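Local coordinates for uncharacterized protein (Staphylococcus aureus subsp. aureus Mu50, PDB 4QPV) that is of unknown function but belongs to the DUF1672 family, whose fold is built from kinked-helix-beta-beta-beta repeats, at residues Q166-G169 with F170-E173. Sequence-based numbering, arbitrary orientation.
Sequences QNSG and FRNE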
loop_
_atom_site.group_PDB
_atom_site.type_symbol
_atom_site.label_atom_id
_atom_site.label_comp_id
_atom_site.label_asym_id
_atom_site.label_seq_id
_atom_site.Cartn_x
_atom_site.Cartn_y
_atom_site.Cartn_z
ATOM N N GLN A 166 6.107 -1.019 -3.805
ATOM C CA GLN A 166 5.260 -1.231 -2.622
ATOM C C GLN A 166 4.009 -2.008 -2.992
ATOM O O GLN A 166 3.544 -1.924 -4.137
ATOM C CB GLN A 166 4.914 0.124 -1.961
ATOM C CG GLN A 166 6.176 0.985 -1.622
ATOM C CD GLN A 166 7.065 0.362 -0.555
ATOM O OE1 GLN A 166 6.618 -0.018 0.535
ATOM N NE2 GLN A 166 8.355 0.250 -0.843
ATOM N N ASN A 167 3.479 -2.783 -2.023
ATOM C CA ASN A 167 2.383 -3.723 -2.283
ATOM C C ASN A 167 1.531 -3.994 -1.040
ATOM O O ASN A 167 1.034 -5.115 -0.872
ATOM C CB ASN A 167 3.040 -5.066 -2.764
ATOM C CG ASN A 167 3.972 -5.710 -1.746
ATOM O OD1 ASN A 167 4.185 -5.213 -0.629
ATOM N ND2 ASN A 167 4.548 -6.844 -2.100
ATOM N N SER A 168 1.374 -2.998 -0.154
ATOM C CA SER A 168 0.659 -3.242 1.108
ATOM C C SER A 168 -0.832 -2.905 1.064
ATOM O O SER A 168 -1.564 -3.204 2.016
ATOM C CB SER A 168 1.298 -2.427 2.226
ATOM O OG SER A 168 1.262 -1.043 1.906
ATOM N N GLY A 169 -1.254 -2.242 0.010
ATOM C CA GLY A 169 -2.631 -1.785 -0.141
ATOM C C GLY A 169 -2.643 -0.338 -0.574
ATOM O O GLY A 169 -1.739 0.096 -1.309
ATOM N N PHE A 170 -3.648 0.438 -0.118
ATOM C CA PHE A 170 -3.704 1.862 -0.465
ATOM C C PHE A 170 -2.462 2.564 0.061
ATOM O O PHE A 170 -2.108 2.410 1.233
ATOM C CB PHE A 170 -4.984 2.581 0.069
ATOM C CG PHE A 170 -4.914 4.057 -0.288
ATOM C CD1 PHE A 170 -5.257 4.501 -1.561
ATOM C CD2 PHE A 170 -4.398 4.987 0.617
ATOM C CE1 PHE A 170 -5.085 5.842 -1.927
ATOM C CE2 PHE A 170 -4.253 6.330 0.256
ATOM C CZ PHE A 170 -4.600 6.746 -1.015
ATOM N N ARG A 171 -1.819 3.350 -0.808
ATOM C CA ARG A 171 -0.612 4.063 -0.442
ATOM C C ARG A 171 -0.359 5.214 -1.373
ATOM O O ARG A 171 -0.518 5.084 -2.589
ATOM C CB ARG A 171 0.599 3.076 -0.502
ATOM C CG ARG A 171 1.956 3.706 -0.162
ATOM C CD ARG A 171 3.103 2.697 -0.285
ATOM N NE ARG A 171 3.013 1.580 0.669
ATOM C CZ ARG A 171 3.660 1.538 1.832
ATOM N NH1 ARG A 171 4.402 2.568 2.226
ATOM N NH2 ARG A 171 3.558 0.473 2.617
ATOM N N ASN A 172 0.096 6.346 -0.803
ATOM C CA ASN A 172 0.557 7.469 -1.602
ATOM C C ASN A 172 1.978 7.806 -1.106
ATOM O O ASN A 172 2.586 7.025 -0.350
ATOM C CB ASN A 172 -0.428 8.661 -1.603
ATOM C CG ASN A 172 -0.716 9.215 -0.236
ATOM O OD1 ASN A 172 0.144 9.235 0.649
ATOM N ND2 ASN A 172 -1.953 9.657 -0.032
ATOM N N GLU A 173 2.528 8.923 -1.558
ATOM C CA GLU A 173 3.884 9.341 -1.189
ATOM C C GLU A 173 4.073 9.455 0.327
ATOM O O GLU A 173 5.167 9.202 0.827
ATOM C CB GLU A 173 4.204 10.712 -1.817
ATOM C CG GLU A 173 4.238 10.734 -3.337
ATOM C CD GLU A 173 4.093 12.131 -3.909
ATOM O OE1 GLU A 173 2.979 12.694 -3.828
ATOM O OE2 GLU A 173 5.095 12.668 -4.431
HETATM O O HOH W 1 1.340 -0.152 -1.302
HETATM O O HOH W 2 -1.327 -0.022 2.321
#
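Over one face of the Arg171 guanidinium lies the side-chain amide oxygen of Gln166: OE1 stands above the centre of the group, 3.6 Å from Arg171 CZ. The amide and guanidinium planes are inclined by 66°, so this is an oxygen-over-face contact and not a flat stack. The in-plane edge is occupied by Ser168 CB and by a bound water, while Ser168 OG is tilted slightly out of the plane. The contact lies in the irregular, water-bridged loop that connects helix 159-165 to strand 175-178, close to the centre of the chain, in this fold of kinked-helix-beta-beta-beta repeats.

One direct side-chain hydrogen bond spans the loop: Arg171 NH2 donates to Ser168 OG at 2.8 Å. Its N-H...O angle of 150° shows a bond somewhat off straight. The first two torsions of Arg171 are extended and carry CD to Gln166 CB, 3.6 Å away; the bend at chi3 (-64°) then swings NE and the guanidinium toward Ser168. The amide of Gln166 is anchored from its other end, NE2 bonding to the carbonyl of Pro274.

Gly169 adopts backbone angles that by themselves call for glycine, because of the carbonyl oxygen of Ser168. Beyond it, the Phe170 ring heads away from this contact and stacks with Tyr131, and Phe170 N bonds to Ser127 OG. Two waters complete the link. One accepts from Ser168 OG and donates to Phe170 O, both at 2.8 Å. The other accepts from Ser168 N and Arg171 NE and donates to Gly169 O, each 3.1 Å from the water oxygen.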